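Local coordinates for possible adhesin (Caldicellulosiruptor kronotskyensis, PDB 4WA0), which probably mediates attachment of the cell to cellulose, this chain being the C-terminal beta-helix domain of a tapirin, which binds magnesium, at residues F287-I300 with T308-N322. Sequence-based numbering, arbitrary orientation.
Sequences FSTLQLHLISRGNI and TIMNGSIISLGSTFN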
ATOM      1  N   PHE A 287      -5.714  -1.093  23.880  1.00 42.76           N
ATOM      2  CA  PHE A 287      -4.416  -1.534  23.421  1.00 37.29           C
ATOM      3  C   PHE A 287      -3.357  -0.506  23.426  1.00 37.72           C
ATOM      4  O   PHE A 287      -2.293  -0.787  22.981  1.00 45.87           O
ATOM      5  CB  PHE A 287      -4.526  -1.906  21.963  1.00 34.49           C
ATOM      6  CG  PHE A 287      -5.488  -2.994  21.689  1.00 33.13           C
ATOM      7  CD1 PHE A 287      -5.652  -4.044  22.594  1.00 31.14           C
ATOM      8  CD2 PHE A 287      -6.170  -3.024  20.503  1.00 29.82           C
ATOM      9  CE1 PHE A 287      -6.475  -5.073  22.335  1.00 27.71           C
ATOM     10  CE2 PHE A 287      -7.004  -4.093  20.223  1.00 31.10           C
ATOM     11  CZ  PHE A 287      -7.167  -5.109  21.166  1.00 30.08           C
ATOM     12  N   SER A 288      -3.634   0.713  23.815  1.00 42.85           N
ATOM     13  CA  SER A 288      -2.613   1.748  23.656  1.00 49.86           C
ATOM     14  C   SER A 288      -1.541   1.516  24.773  1.00 48.41           C
ATOM     15  O   SER A 288      -0.434   2.063  24.758  1.00 54.85           O
ATOM     16  CB  SER A 288      -3.272   3.139  23.702  1.00 50.33           C
ATOM     17  OG  SER A 288      -4.109   3.242  24.853  1.00 54.04           O
ATOM     18  N   THR A 289      -1.908   0.671  25.726  1.00 44.60           N
ATOM     19  CA  THR A 289      -1.079   0.231  26.832  1.00 45.28           C
ATOM     20  C   THR A 289       0.067  -0.821  26.508  1.00 42.39           C
ATOM     21  O   THR A 289       0.720  -1.331  27.468  1.00 34.73           O
ATOM     22  CB  THR A 289      -2.067  -0.405  27.846  1.00 54.30           C
ATOM     23  OG1 THR A 289      -3.055  -1.205  27.153  1.00 57.19           O
ATOM     24  CG2 THR A 289      -2.830   0.680  28.592  1.00 59.94           C
ATOM     25  N   LEU A 290       0.305  -1.139  25.195  1.00 31.21           N
ATOM     26  CA  LEU A 290       0.795  -2.473  24.825  1.00 27.84           C
ATOM     27  C   LEU A 290       1.400  -2.568  23.441  1.00 21.26           C
ATOM     28  O   LEU A 290       0.939  -1.919  22.540  1.00 23.30           O
ATOM     29  CB  LEU A 290      -0.477  -3.322  24.852  1.00 36.23           C
ATOM     30  CG  LEU A 290      -0.519  -4.796  24.890  1.00 38.67           C
ATOM     31  CD1 LEU A 290       0.359  -5.239  26.041  1.00 39.18           C
ATOM     32  CD2 LEU A 290      -1.968  -5.181  25.100  1.00 39.19           C
ATOM     33  N   GLN A 291       2.458  -3.348  23.260  0.64 16.69           N
ATOM     34  CA  GLN A 291       2.868  -3.610  21.916  0.64 16.27           C
ATOM     35  C   GLN A 291       2.213  -4.920  21.480  0.64 16.05           C
ATOM     36  O   GLN A 291       2.461  -5.973  22.063  0.64 17.65           O
ATOM     37  CB  GLN A 291       4.345  -3.711  21.732  0.64 16.11           C
ATOM     38  CG  GLN A 291       4.667  -3.848  20.248  0.64 16.59           C
ATOM     39  CD  GLN A 291       6.111  -3.788  19.939  0.64 15.89           C
ATOM     40  OE1 GLN A 291       6.571  -4.568  19.123  0.64 14.04           O
ATOM     41  NE2 GLN A 291       6.850  -2.842  20.549  0.64 18.14           N
ATOM     42  N   LEU A 292       1.434  -4.850  20.424  1.00 13.58           N
ATOM     43  CA  LEU A 292       0.548  -5.982  20.067  1.00 12.50           C
ATOM     44  C   LEU A 292       0.759  -6.456  18.636  1.00 11.29           C
ATOM     45  O   LEU A 292       0.766  -5.668  17.731  1.00 10.57           O
ATOM     46  CB  LEU A 292      -0.896  -5.500  20.212  1.00 13.50           C
ATOM     47  CG  LEU A 292      -2.052  -6.454  19.897  1.00 14.43           C
ATOM     48  CD1 LEU A 292      -2.121  -7.587  20.903  1.00 15.99           C
ATOM     49  CD2 LEU A 292      -3.338  -5.696  19.915  1.00 15.40           C
ATOM     50  N   HIS A 293       0.880  -7.778  18.465  1.00 11.92           N
ATOM     51  CA  HIS A 293       1.034  -8.401  17.172  1.00 11.78           C
ATOM     52  C   HIS A 293      -0.107  -9.420  17.016  1.00 13.60           C
ATOM     53  O   HIS A 293      -0.219 -10.290  17.821  1.00 12.51           O
ATOM     54  CB  HIS A 293       2.389  -9.044  17.054  1.00 13.70           C
ATOM     55  CG  HIS A 293       3.486  -8.075  17.337  1.00 12.66           C
ATOM     56  ND1 HIS A 293       3.911  -7.199  16.382  1.00 14.02           N
ATOM     57  CD2 HIS A 293       4.144  -7.751  18.470  1.00 14.45           C
ATOM     58  CE1 HIS A 293       4.797  -6.367  16.906  1.00 12.75           C
ATOM     59  NE2 HIS A 293       4.939  -6.670  18.170  1.00 12.72           N
ATOM     60  N   LEU A 294      -0.933  -9.238  15.991  1.00 11.37           N
ATOM     61  CA  LEU A 294      -2.118 -10.064  15.777  1.00 11.02           C
ATOM     62  C   LEU A 294      -1.798 -10.907  14.546  1.00 11.84           C
ATOM     63  O   LEU A 294      -1.464 -10.360  13.470  1.00 11.60           O
ATOM     64  CB  LEU A 294      -3.316  -9.168  15.465  1.00 11.83           C
ATOM     65  CG  LEU A 294      -3.788  -8.259  16.596  1.00 13.13           C
ATOM     66  CD1 LEU A 294      -4.892  -7.338  16.081  1.00 13.28           C
ATOM     67  CD2 LEU A 294      -4.183  -8.963  17.889  1.00 13.95           C
ATOM     68  N   ILE A 295      -1.895 -12.225  14.679  1.00 11.02           N
ATOM     69  CA  ILE A 295      -1.584 -13.161  13.599  1.00 11.21           C
ATOM     70  C   ILE A 295      -2.728 -14.161  13.453  1.00 13.08           C
ATOM     71  O   ILE A 295      -3.110 -14.799  14.444  1.00 12.07           O
ATOM     72  CB  ILE A 295      -0.273 -13.900  13.859  1.00 12.39           C
ATOM     73  CG1 ILE A 295       0.845 -12.885  14.248  1.00 15.98           C
ATOM     74  CG2 ILE A 295       0.098 -14.739  12.653  1.00 14.13           C
ATOM     75  CD1 ILE A 295       2.194 -13.450  14.254  1.00 18.42           C
ATOM     76  N   SER A 296      -3.278 -14.201  12.245  1.00 12.87           N
ATOM     77  CA  SER A 296      -4.445 -15.037  11.921  1.00 11.99           C
ATOM     78  C   SER A 296      -4.356 -15.688  10.553  1.00 14.42           C
ATOM     79  O   SER A 296      -3.573 -15.230   9.620  1.00 13.84           O
ATOM     80  CB  SER A 296      -5.663 -14.165  12.075  1.00 12.04           C
ATOM     81  OG  SER A 296      -6.842 -14.959  12.052  1.00 14.06           O
ATOM     82  N   ARG A 297      -5.162 -16.752  10.338  1.00 14.02           N
ATOM     83  CA  ARG A 297      -5.414 -17.192   8.972  1.00 15.88           C
ATOM     84  C   ARG A 297      -6.820 -16.899   8.533  1.00 16.63           C
ATOM     85  O   ARG A 297      -7.264 -17.413   7.513  1.00 18.33           O
ATOM     86  CB  ARG A 297      -5.120 -18.700   8.779  1.00 16.85           C
ATOM     87  CG  ARG A 297      -3.645 -19.022   8.932  1.00 16.56           C
ATOM     88  CD  ARG A 297      -3.294 -20.357   8.327  1.00 18.29           C
ATOM     89  NE  ARG A 297      -1.865 -20.615   8.200  1.00 18.35           N
ATOM     90  CZ  ARG A 297      -1.082 -21.172   9.117  1.00 19.36           C
ATOM     91  NH1 ARG A 297      -1.502 -21.459  10.320  1.00 17.37           N
ATOM     92  NH2 ARG A 297       0.200 -21.404   8.807  1.00 20.72           N
ATOM     93  N   GLY A 298      -7.510 -16.088   9.291  1.00 14.51           N
ATOM     94  CA  GLY A 298      -8.772 -15.517   8.894  1.00 14.08           C
ATOM     95  C   GLY A 298      -8.822 -14.041   9.101  1.00 13.13           C
ATOM     96  O   GLY A 298      -7.778 -13.359   9.060  1.00 14.01           O
ATOM     97  N   ASN A 299     -10.031 -13.520   9.205  1.00 12.50           N
ATOM     98  CA  ASN A 299     -10.210 -12.052   9.263  1.00 12.94           C
ATOM     99  C   ASN A 299      -9.957 -11.533  10.647  1.00 12.46           C
ATOM    100  O   ASN A 299     -10.034 -12.283  11.638  1.00 12.74           O
ATOM    101  CB  ASN A 299     -11.583 -11.649   8.859  1.00 13.90           C
ATOM    102  CG  ASN A 299     -11.870 -11.980   7.382  1.00 12.51           C
ATOM    103  OD1 ASN A 299     -11.001 -12.065   6.537  1.00 11.25           O
ATOM    104  ND2 ASN A 299     -13.162 -12.213   7.112  1.00 14.46           N
ATOM    105  N   ILE A 300      -9.566 -10.270  10.724  1.00 13.06           N
ATOM    106  CA  ILE A 300      -9.384  -9.555  11.991  1.00 14.73           C
ATOM    107  C   ILE A 300     -10.390  -8.467  12.085  1.00 14.61           C
ATOM    108  O   ILE A 300     -10.453  -7.604  11.190  1.00 14.04           O
ATOM    109  CB  ILE A 300      -7.893  -9.079  12.155  1.00 18.40           C
ATOM    110  CG1 ILE A 300      -7.016 -10.339  12.183  1.00 18.24           C
ATOM    111  CG2 ILE A 300      -7.703  -8.167  13.370  1.00 19.82           C
ATOM    112  CD1 ILE A 300      -5.543 -10.005  12.237  1.00 21.10           C
ATOM    113  N   THR A 308      -9.967   2.451  17.106  1.00 14.35           N
ATOM    114  CA  THR A 308      -9.021   1.572  17.808  1.00 15.37           C
ATOM    115  C   THR A 308      -7.654   2.048  17.520  1.00 14.12           C
ATOM    116  O   THR A 308      -7.338   2.261  16.339  1.00 14.75           O
ATOM    117  CB  THR A 308      -9.157   0.123  17.326  1.00 16.13           C
ATOM    118  OG1 THR A 308     -10.520  -0.286  17.466  1.00 17.56           O
ATOM    119  CG2 THR A 308      -8.206  -0.769  18.085  1.00 17.59           C
ATOM    120  N   ILE A 309      -6.845   2.227  18.563  1.00 12.92           N
ATOM    121  CA  ILE A 309      -5.442   2.613  18.382  1.00 14.21           C
ATOM    122  C   ILE A 309      -4.559   1.463  18.809  1.00 15.74           C
ATOM    123  O   ILE A 309      -4.716   1.005  19.968  1.00 15.78           O
ATOM    124  CB  ILE A 309      -5.113   3.805  19.255  1.00 17.25           C
ATOM    125  CG1 ILE A 309      -6.013   4.936  18.753  1.00 19.08           C
ATOM    126  CG2 ILE A 309      -3.622   4.179  19.195  1.00 20.13           C
ATOM    127  CD1 ILE A 309      -6.022   6.163  19.620  1.00 19.99           C
HETATM  128  N   MSE A 310      -3.632   1.070  17.943  1.00 13.12           N
HETATM  129  CA  MSE A 310      -2.635   0.063  18.345  1.00 13.20           C
HETATM  130  C   MSE A 310      -1.226   0.329  17.901  1.00 13.16           C
HETATM  131  O   MSE A 310      -0.959   1.087  16.958  1.00 13.82           O
HETATM  132  CB  MSE A 310      -3.052  -1.375  17.928  1.00 15.05           C
HETATM  133  CG  MSE A 310      -3.023  -1.585  16.493  1.00 17.06           C
HETATM  134 SE   MSE A 310      -3.661  -3.433  16.028  1.00 17.42          SE
HETATM  135  CE  MSE A 310      -1.987  -4.291  16.254  1.00 15.86           C
ATOM    136  N   ASN A 311      -0.310  -0.306  18.606  1.00 13.70           N
ATOM    137  CA  ASN A 311       1.120  -0.277  18.310  1.00 14.66           C
ATOM    138  C   ASN A 311       1.616  -1.696  18.127  1.00 14.62           C
ATOM    139  O   ASN A 311       1.384  -2.514  18.996  1.00 16.59           O
ATOM    140  CB  ASN A 311       1.900   0.315  19.506  1.00 19.28           C
ATOM    141  CG  ASN A 311       1.503   1.754  19.787  1.00 27.06           C
ATOM    142  OD1 ASN A 311       2.010   2.667  19.156  1.00 33.37           O
ATOM    143  ND2 ASN A 311       0.653   1.954  20.758  1.00 33.42           N
ATOM    144  N   GLY A 312       2.218  -2.013  16.987  1.00 12.82           N
ATOM    145  CA  GLY A 312       2.555  -3.346  16.645  1.00 12.04           C
ATOM    146  C   GLY A 312       2.474  -3.723  15.198  1.00 11.30           C
ATOM    147  O   GLY A 312       3.012  -3.037  14.340  1.00 13.23           O
ATOM    148  N   SER A 313       1.755  -4.806  14.918  1.00 10.44           N
ATOM    149  CA  SER A 313       1.607  -5.255  13.556  1.00 10.88           C
ATOM    150  C   SER A 313       0.484  -6.267  13.449  1.00 11.49           C
ATOM    151  O   SER A 313       0.036  -6.854  14.467  1.00 11.29           O
ATOM    152  CB  SER A 313       2.958  -5.809  13.020  1.00 12.90           C
ATOM    153  OG  SER A 313       3.278  -7.099  13.569  1.00 14.80           O
ATOM    154  N   ILE A 314       0.072  -6.478  12.210  1.00 11.34           N
ATOM    155  CA  ILE A 314      -1.005  -7.430  11.797  1.00 11.42           C
ATOM    156  C   ILE A 314      -0.504  -8.302  10.675  1.00 11.96           C
ATOM    157  O   ILE A 314      -0.047  -7.788   9.615  1.00 14.12           O
ATOM    158  CB  ILE A 314      -2.286  -6.674  11.324  1.00 13.10           C
ATOM    159  CG1 ILE A 314      -2.785  -5.849  12.425  1.00 12.50           C
ATOM    160  CG2 ILE A 314      -3.284  -7.646  10.727  1.00 15.18           C
ATOM    161  CD1 ILE A 314      -3.815  -4.875  11.917  1.00 14.03           C
ATOM    162  N   ILE A 315      -0.596  -9.642  10.860  1.00 11.75           N
ATOM    163  CA  ILE A 315      -0.105 -10.621   9.891  1.00 11.61           C
ATOM    164  C   ILE A 315      -1.172 -11.637   9.613  1.00 12.72           C
ATOM    165  O   ILE A 315      -1.665 -12.269  10.546  1.00 13.71           O
ATOM    166  CB  ILE A 315       1.168 -11.322  10.397  1.00 13.85           C
ATOM    167  CG1 ILE A 315       2.255 -10.286  10.594  1.00 15.63           C
ATOM    168  CG2 ILE A 315       1.659 -12.389   9.386  1.00 14.02           C
ATOM    169  CD1 ILE A 315       3.428 -10.759  11.376  1.00 18.02           C
ATOM    170  N   SER A 316      -1.543 -11.766   8.346  1.00 12.87           N
ATOM    171  CA  SER A 316      -2.442 -12.819   7.965  1.00 15.91           C
ATOM    172  C   SER A 316      -1.666 -13.812   7.132  1.00 16.21           C
ATOM    173  O   SER A 316      -0.919 -13.434   6.215  1.00 15.30           O
ATOM    174  CB  SER A 316      -3.526 -12.256   7.077  1.00 18.93           C
ATOM    175  OG  SER A 316      -4.091 -13.283   6.229  1.00 21.02           O
ATOM    176  N   LEU A 317      -1.899 -15.082   7.413  1.00 16.23           N
ATOM    177  CA  LEU A 317      -1.199 -16.174   6.758  1.00 17.48           C
ATOM    178  C   LEU A 317      -2.210 -17.124   6.170  1.00 19.54           C
ATOM    179  O   LEU A 317      -1.835 -18.247   5.840  1.00 17.89           O
ATOM    180  CB  LEU A 317      -0.273 -16.921   7.765  1.00 18.53           C
ATOM    181  CG  LEU A 317       0.887 -16.093   8.338  1.00 19.19           C
ATOM    182  CD1 LEU A 317       1.686 -16.879   9.341  1.00 21.32           C
ATOM    183  CD2 LEU A 317       1.734 -15.585   7.228  1.00 22.20           C
ATOM    184  N   GLY A 318      -3.433 -16.625   5.978  1.00 18.44           N
ATOM    185  CA  GLY A 318      -4.511 -17.293   5.303  1.00 20.86           C
ATOM    186  C   GLY A 318      -4.595 -17.042   3.809  1.00 20.51           C
ATOM    187  O   GLY A 318      -3.700 -16.501   3.189  1.00 21.42           O
ATOM    188  N   SER A 319      -5.691 -17.464   3.180  1.00 21.18           N
ATOM    189  CA  SER A 319      -5.780 -17.333   1.728  1.00 22.60           C
ATOM    190  C   SER A 319      -6.213 -15.981   1.317  1.00 23.30           C
ATOM    191  O   SER A 319      -5.880 -15.533   0.229  1.00 26.31           O
ATOM    192  CB  SER A 319      -6.710 -18.370   1.078  1.00 25.18           C
ATOM    193  OG  SER A 319      -8.013 -18.184   1.556  1.00 29.37           O
ATOM    194  N   THR A 320      -6.966 -15.300   2.160  1.00 22.34           N
ATOM    195  CA  THR A 320      -7.392 -13.936   1.910  1.00 25.31           C
ATOM    196  C   THR A 320      -7.586 -13.296   3.285  1.00 21.82           C
ATOM    197  O   THR A 320      -7.667 -14.006   4.309  1.00 19.67           O
ATOM    198  CB  THR A 320      -8.755 -13.792   1.185  1.00 26.66           C
ATOM    199  OG1 THR A 320      -9.792 -14.357   2.001  1.00 30.47           O
ATOM    200  CG2 THR A 320      -8.780 -14.442  -0.232  1.00 33.28           C
ATOM    201  N   PHE A 321      -7.703 -11.967   3.315  1.00 17.13           N
ATOM    202  CA  PHE A 321      -7.674 -11.277   4.574  1.00 15.30           C
ATOM    203  C   PHE A 321      -8.507  -9.992   4.509  1.00 14.57           C
ATOM    204  O   PHE A 321      -8.293  -9.196   3.602  1.00 16.16           O
ATOM    205  CB  PHE A 321      -6.250 -10.927   4.896  1.00 15.44           C
ATOM    206  CG  PHE A 321      -6.070 -10.250   6.203  1.00 16.03           C
ATOM    207  CD1 PHE A 321      -6.715 -10.734   7.324  1.00 17.85           C
ATOM    208  CD2 PHE A 321      -5.216  -9.231   6.352  1.00 16.86           C
ATOM    209  CE1 PHE A 321      -6.548 -10.126   8.547  1.00 18.96           C
ATOM    210  CE2 PHE A 321      -5.001  -8.624   7.563  1.00 18.72           C
ATOM    211  CZ  PHE A 321      -5.717  -9.042   8.669  1.00 18.90           C
ATOM    212  N   ASN A 322      -9.429  -9.814   5.446  1.00 12.09           N
ATOM    213  CA  ASN A 322     -10.191  -8.578   5.602  1.00 12.70           C
ATOM    214  C   ASN A 322      -9.927  -8.041   6.968  1.00 12.39           C
ATOM    215  O   ASN A 322      -9.921  -8.869   7.985  1.00 12.98           O
ATOM    216  CB  ASN A 322     -11.707  -8.860   5.468  1.00 13.91           C
ATOM    217  CG  ASN A 322     -12.062  -9.488   4.108  1.00 18.24           C
ATOM    218  OD1 ASN A 322     -12.180  -8.828   3.148  1.00 19.23           O
ATOM    219  ND2 ASN A 322     -12.015 -10.814   4.048  1.00 22.64           N
TER
HETATM  220  O   HOH W   1      -1.135  -1.766  20.843  1.00 15.76           O
HETATM  221  O   HOH W   2      -7.365 -19.343   4.808  1.00 33.53           O
HETATM  222  O   HOH W   3      -6.172 -14.427   6.930  1.00 18.83           O
HETATM  223  O   HOH W   4     -10.093 -14.640   5.872  1.00 28.65           O
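N299 and N322, at matching positions on neighbouring strands of two successive coils of a parallel beta-helix, lie side by side, pointing the same way, their amide planes almost perpendicular (85°). N299 OD1 accepts from N322 N and, at 3.0 Å, from N322 ND2, both reaching it from one face of its plane; asparagine suits this step because its short amide can serve the next coil's backbone and side chain together. One ND2 N-H points to OD1 close to the N322 amide plane, while N322 OD1 turns to N19. Strands 291-296 and 313-316 run parallel in register, zipped by backbone bonds from L292 to L317. On the buried face carrying H293 and S313, the small hydroxyl OG, held between its own backbone N and carbonyl carbon (chi1 74°), shares a hydrogen bond of 2.9 Å with H293 ND1 in the ring plane. Beyond them I295 and I315 lie alongside, CD1 4.1 Å from CD1. The opposite face is mostly apolar. There the unbranched selenomethionine M310 lays SE against L294 CD1, and the bend at chi3 (-86°) carries CE to L292 CD2. I300 CD1 slides past I314 CG2 at 3.6 Å, and I300 CG1 meets the edge of the F321 ring, 3.7 Å from CE1.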